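Local coordinates for uncharacterized protein (Thermus thermophilus HB8, PDB 4WVA) that hydrolyses mannosylglycerate, a solute made by thermophiles under osmotic stress, to mannose and glycerate, and probably acts on glucosylglycerate with similar efficiency, at residues R146-T151 with E223-S228; V110-Y115 with L248-V253. All blocks are in the same frame, centred on the assembly; numbering follows the deposited sequence.

Contact 1. Residues R146-T151 with E223-S228; sequences RDPYRT and EIYRQS
Pro148 sets the CG-CD edge of its ring down on one face of the Tyr225 ring, and this is the tight part of the contact. Its CG sits 3.6 Å from the ring centroid and only 10° off the ring normal, a CH-pi contact over the centre of the ring. Pro148 CD comes down beside it, 3.6 Å from Tyr225 CE2. The CG of Tyr225 is anti to its backbone N (chi1 -165°), and the ring reaches from helix 221-227 under the proline. Arg146 also meets this ring through its backbone O, while its guanidinium forms a salt bridge with Glu161 outside the two segments.

Tyr149 makes a looser contact. Its ring presents its edge to the Tyr225 hydroxyl, with CD2 4.0 Å from Tyr225 OH, nearly in the plane of the Tyr149 ring. That hydroxyl finds its hydrogen bond on Gln256 of the second subunit. On the solvent side, the exposed Arg226 turns a face of its guanidinium to the Tyr149 hydroxyl, and Tyr149 OH stays 4.4 Å from Arg226 NH2.

The loop is shaped from within. Asp147 OD1 accepts two bonds from Thr151, one from N at 2.8 Å on the syn side and one from OG1 at 2.7 Å from above the carboxylate plane. Arg150 N bonds to Asp147 O. Arg150 itself forms a salt bridge with Asp258 of the second subunit. The arrangement is a type I beta turn, Asp147 to Arg150, just after helix 121-146, packed by a proline-tyrosine CH-pi contact against a short helix at the subunit interface.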
# COMPACT_ATOMS: atom_id res chain seq x y z
N ARG A 146 -6.46 -1.58 -24.46
CA ARG A 146 -5.03 -1.73 -24.23
C ARG A 146 -4.65 -2.59 -23.02
O ARG A 146 -3.47 -2.73 -22.73
CB ARG A 146 -4.36 -0.36 -24.12
CG ARG A 146 -4.65 0.54 -25.31
CD ARG A 146 -4.05 -0.00 -26.59
NE ARG A 146 -4.16 0.97 -27.70
CZ ARG A 146 -3.34 2.00 -27.87
NH1 ARG A 146 -2.34 2.21 -27.04
NH2 ARG A 146 -3.52 2.84 -28.90
N ASP A 147 -5.63 -3.19 -22.35
CA ASP A 147 -5.37 -4.14 -21.28
C ASP A 147 -6.31 -5.34 -21.39
O ASP A 147 -7.07 -5.62 -20.45
CB ASP A 147 -5.49 -3.46 -19.92
CG ASP A 147 -5.08 -4.36 -18.77
OD1 ASP A 147 -4.28 -5.30 -19.00
OD2 ASP A 147 -5.54 -4.10 -17.65
N PRO A 148 -6.24 -6.07 -22.51
CA PRO A 148 -7.13 -7.21 -22.76
C PRO A 148 -6.92 -8.38 -21.80
O PRO A 148 -7.85 -9.18 -21.60
CB PRO A 148 -6.79 -7.61 -24.21
CG PRO A 148 -5.42 -7.10 -24.45
CD PRO A 148 -5.37 -5.81 -23.67
N TYR A 149 -5.71 -8.50 -21.24
CA TYR A 149 -5.40 -9.59 -20.28
C TYR A 149 -5.67 -9.18 -18.83
O TYR A 149 -5.29 -9.92 -17.91
CB TYR A 149 -3.95 -10.05 -20.44
CG TYR A 149 -3.65 -10.75 -21.76
CD1 TYR A 149 -4.11 -12.04 -22.00
CD2 TYR A 149 -2.88 -10.13 -22.74
CE1 TYR A 149 -3.84 -12.69 -23.20
CE2 TYR A 149 -2.60 -10.76 -23.95
CZ TYR A 149 -3.08 -12.05 -24.17
OH TYR A 149 -2.81 -12.69 -25.35
N ARG A 150 -6.32 -8.03 -18.61
CA ARG A 150 -6.78 -7.60 -17.29
C ARG A 150 -5.63 -7.49 -16.27
O ARG A 150 -5.77 -7.85 -15.09
CB ARG A 150 -7.84 -8.58 -16.77
CG ARG A 150 -9.00 -8.76 -17.73
CD ARG A 150 -10.10 -9.56 -17.06
NE ARG A 150 -9.67 -10.93 -16.81
CZ ARG A 150 -10.34 -11.80 -16.05
NH1 ARG A 150 -11.48 -11.45 -15.46
NH2 ARG A 150 -9.85 -13.02 -15.88
N THR A 151 -4.51 -6.99 -16.75
CA THR A 151 -3.30 -6.90 -15.96
C THR A 151 -3.26 -5.73 -15.00
O THR A 151 -2.48 -5.76 -14.03
CB THR A 151 -2.03 -6.80 -16.85
OG1 THR A 151 -1.98 -5.53 -17.53
CG2 THR A 151 -1.96 -7.94 -17.86
N GLU A 223 -7.33 -5.86 -33.56
CA GLU A 223 -6.31 -6.23 -34.54
C GLU A 223 -5.03 -5.44 -34.32
O GLU A 223 -3.95 -5.96 -34.54
CB GLU A 223 -6.84 -6.06 -35.97
CG GLU A 223 -7.88 -7.11 -36.35
CD GLU A 223 -7.37 -8.54 -36.19
OE1 GLU A 223 -6.15 -8.76 -36.29
OE2 GLU A 223 -8.19 -9.44 -35.96
N ILE A 224 -5.16 -4.20 -33.88
CA ILE A 224 -3.98 -3.43 -33.49
C ILE A 224 -3.20 -4.16 -32.37
O ILE A 224 -1.98 -4.30 -32.47
CB ILE A 224 -4.35 -1.97 -33.14
CG1 ILE A 224 -4.56 -1.19 -34.44
CG2 ILE A 224 -3.25 -1.30 -32.31
CD1 ILE A 224 -5.23 0.16 -34.27
N TYR A 225 -3.90 -4.64 -31.34
CA TYR A 225 -3.22 -5.33 -30.23
C TYR A 225 -2.54 -6.61 -30.71
O TYR A 225 -1.39 -6.92 -30.35
CB TYR A 225 -4.17 -5.63 -29.05
CG TYR A 225 -3.40 -6.00 -27.80
CD1 TYR A 225 -2.86 -7.28 -27.64
CD2 TYR A 225 -3.15 -5.06 -26.80
CE1 TYR A 225 -2.12 -7.62 -26.52
CE2 TYR A 225 -2.41 -5.40 -25.67
CZ TYR A 225 -1.90 -6.66 -25.54
OH TYR A 225 -1.15 -6.98 -24.42
N ARG A 226 -3.24 -7.37 -31.54
CA ARG A 226 -2.69 -8.63 -32.00
C ARG A 226 -1.56 -8.44 -32.99
O ARG A 226 -0.58 -9.18 -32.96
CB ARG A 226 -3.80 -9.53 -32.57
CG ARG A 226 -4.81 -10.01 -31.53
CD ARG A 226 -4.18 -10.33 -30.16
NE ARG A 226 -5.14 -10.86 -29.19
CZ ARG A 226 -5.37 -12.15 -28.95
NH1 ARG A 226 -4.72 -13.10 -29.60
NH2 ARG A 226 -6.28 -12.49 -28.04
N GLN A 227 -1.67 -7.43 -33.86
CA GLN A 227 -0.73 -7.31 -34.97
C GLN A 227 0.38 -6.29 -34.75
O GLN A 227 1.38 -6.33 -35.46
CB GLN A 227 -1.49 -7.00 -36.26
CG GLN A 227 -2.49 -8.07 -36.66
CD GLN A 227 -3.01 -7.85 -38.07
OE1 GLN A 227 -2.24 -7.61 -38.99
NE2 GLN A 227 -4.34 -7.90 -38.23
N SER A 228 0.26 -5.38 -33.80
CA SER A 228 1.32 -4.39 -33.69
C SER A 228 2.65 -5.07 -33.36
O SER A 228 2.74 -5.82 -32.39
CB SER A 228 1.03 -3.30 -32.66
OG SER A 228 2.11 -2.39 -32.63

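Contact 2. Residues V110-Y115 with L248-V253; sequences VVRYLY and LYALAV
Leu251 and Ala250 of helix 235-254 meet Val111, Arg112 and Tyr115 of helix 107-117 in a helix-helix contact of the (alpha/alpha)6-barrel. The axes of the two short segments approach to 9.4 Å, with 41° between their directions. The backbones come nearest at Arg112 and Leu251, whose CA atoms are 6.2 Å apart. No hydrogen bond crosses between the segments.

The apolar packing centres on Leu251. Its CG is anti to the carbonyl carbon (chi1 -78°), and its two methyls reach different residues of the facing helix. CD1 goes to Val111 CG1 at 3.9 Å, and the two side chains lie roughly perpendicular. CD2 goes to Tyr115, 3.8 Å from the ring atom CD2 and also close to CB. Here Leu251 and Tyr115 run alongside each other in opposite senses. The stem of Arg112 lies between these two contacts, with CB 4.1 Å from Leu251 CG. Val111 also packs on Leu55 of helix 48-62, and Tyr115 on Ala128 of helix 121-146.

The polar ends find partners outside the segments. Arg112 NE forms a salt bridge with Glu116 and NH1 one with Asp247, while NH2 bonds to Ala275 O of the third subunit. With its three nitrogens engaged, the guanidinium is held in orientation. Tyr115 OH bonds to Gly292 O of the third subunit.

The last kind of contact is a methyl against a flat cation. The Arg112 chain is fully extended, which carries its guanidinium across to the other helix. Ala250 CB sits over the centre of one guanidinium face, 3.4 Å from Arg112 CZ.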
# COMPACT_ATOMS: atom_id res chain seq x y z
N VAL A 110 -5.31 17.13 -13.82
CA VAL A 110 -5.47 18.56 -14.05
C VAL A 110 -6.92 18.97 -13.79
O VAL A 110 -7.18 19.99 -13.17
CB VAL A 110 -4.95 18.99 -15.44
CG1 VAL A 110 -5.29 20.45 -15.70
CG2 VAL A 110 -3.46 18.75 -15.55
N VAL A 111 -7.87 18.17 -14.25
CA VAL A 111 -9.28 18.47 -14.02
C VAL A 111 -9.60 18.52 -12.51
O VAL A 111 -10.34 19.41 -12.05
CB VAL A 111 -10.21 17.52 -14.79
CG1 VAL A 111 -11.65 17.72 -14.34
CG2 VAL A 111 -10.10 17.74 -16.30
N ARG A 112 -9.06 17.60 -11.73
CA ARG A 112 -9.29 17.62 -10.28
C ARG A 112 -8.78 18.94 -9.69
O ARG A 112 -9.44 19.58 -8.86
CB ARG A 112 -8.61 16.44 -9.58
CG ARG A 112 -8.80 16.51 -8.07
CD ARG A 112 -8.10 15.38 -7.34
NE ARG A 112 -8.31 15.50 -5.89
CZ ARG A 112 -7.81 14.66 -4.98
NH1 ARG A 112 -7.08 13.62 -5.34
NH2 ARG A 112 -8.05 14.86 -3.69
N TYR A 113 -7.60 19.36 -10.10
CA TYR A 113 -7.03 20.61 -9.63
C TYR A 113 -7.91 21.81 -10.01
O TYR A 113 -8.23 22.66 -9.16
CB TYR A 113 -5.62 20.85 -10.15
CG TYR A 113 -5.04 22.10 -9.59
CD1 TYR A 113 -4.46 22.09 -8.32
CD2 TYR A 113 -5.14 23.31 -10.27
CE1 TYR A 113 -3.96 23.24 -7.78
CE2 TYR A 113 -4.66 24.47 -9.71
CZ TYR A 113 -4.06 24.42 -8.48
OH TYR A 113 -3.57 25.58 -7.93
N LEU A 114 -8.30 21.89 -11.28
CA LEU A 114 -9.21 22.98 -11.70
C LEU A 114 -10.50 22.96 -10.90
O LEU A 114 -11.00 24.01 -10.46
CB LEU A 114 -9.52 22.91 -13.19
CG LEU A 114 -8.32 23.01 -14.14
CD1 LEU A 114 -8.82 22.94 -15.57
CD2 LEU A 114 -7.47 24.26 -13.91
N TYR A 115 -11.04 21.76 -10.69
CA TYR A 115 -12.29 21.62 -9.96
C TYR A 115 -12.18 22.11 -8.52
O TYR A 115 -13.04 22.85 -8.03
CB TYR A 115 -12.82 20.17 -10.00
CG TYR A 115 -14.05 20.03 -9.14
CD1 TYR A 115 -15.23 20.69 -9.49
CD2 TYR A 115 -14.04 19.30 -7.96
CE1 TYR A 115 -16.36 20.59 -8.71
CE2 TYR A 115 -15.17 19.20 -7.17
CZ TYR A 115 -16.33 19.85 -7.55
OH TYR A 115 -17.48 19.78 -6.78
N LEU A 248 -9.31 10.88 -10.55
CA LEU A 248 -10.65 10.64 -11.07
C LEU A 248 -11.59 10.07 -10.01
O LEU A 248 -12.77 10.44 -9.95
CB LEU A 248 -10.61 9.72 -12.29
CG LEU A 248 -11.90 9.62 -13.09
CD1 LEU A 248 -12.29 10.96 -13.71
CD2 LEU A 248 -11.74 8.56 -14.16
N TYR A 249 -11.06 9.17 -9.18
CA TYR A 249 -11.78 8.63 -8.03
C TYR A 249 -12.26 9.78 -7.13
O TYR A 249 -13.42 9.85 -6.73
CB TYR A 249 -10.90 7.66 -7.25
CG TYR A 249 -11.50 7.33 -5.89
CD1 TYR A 249 -12.41 6.28 -5.75
CD2 TYR A 249 -11.20 8.09 -4.77
CE1 TYR A 249 -13.00 6.00 -4.53
CE2 TYR A 249 -11.79 7.82 -3.54
CZ TYR A 249 -12.69 6.78 -3.43
OH TYR A 249 -13.26 6.52 -2.20
N ALA A 250 -11.35 10.69 -6.80
CA ALA A 250 -11.68 11.80 -5.91
C ALA A 250 -12.78 12.66 -6.51
O ALA A 250 -13.75 13.00 -5.84
CB ALA A 250 -10.44 12.62 -5.60
N LEU A 251 -12.65 12.98 -7.79
CA LEU A 251 -13.73 13.69 -8.53
C LEU A 251 -15.06 12.96 -8.45
O LEU A 251 -16.08 13.58 -8.18
CB LEU A 251 -13.36 13.90 -9.99
CG LEU A 251 -12.40 15.02 -10.28
CD1 LEU A 251 -11.78 14.83 -11.66
CD2 LEU A 251 -13.12 16.37 -10.17
N ALA A 252 -15.05 11.65 -8.70
CA ALA A 252 -16.27 10.85 -8.62
C ALA A 252 -16.94 10.99 -7.26
O ALA A 252 -18.16 11.20 -7.17
CB ALA A 252 -15.97 9.39 -8.90
N VAL A 253 -16.16 10.86 -6.20
CA VAL A 253 -16.75 10.93 -4.85
C VAL A 253 -17.30 12.33 -4.60
O VAL A 253 -18.42 12.47 -4.08
CB VAL A 253 -15.76 10.52 -3.74
CG1 VAL A 253 -16.40 10.68 -2.37
CG2 VAL A 253 -15.33 9.07 -3.91

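In the fold
Contact 2 is buried between two helices of the barrel, whereas contact 1 is partly buried and joins a loop to the short helix 221-227. Their centres are 28 Å apart and they do not touch, though contact 1 falls inside the chain loop closed by contact 2. Helix 121-146 links them in the fold: residues 146-151 begin at its end, and Tyr115 and Leu248 pack on its side. Contact 1 rests on aromatic CH-pi packing and a turn, contact 2 on aliphatic packing and a methyl over a guanidinium. Both border other subunits. Tyr249 OH bonds to Thr151 O of the third subunit, and the same pairing recurs where Thr151 of contact 1 meets Tyr249 of the second.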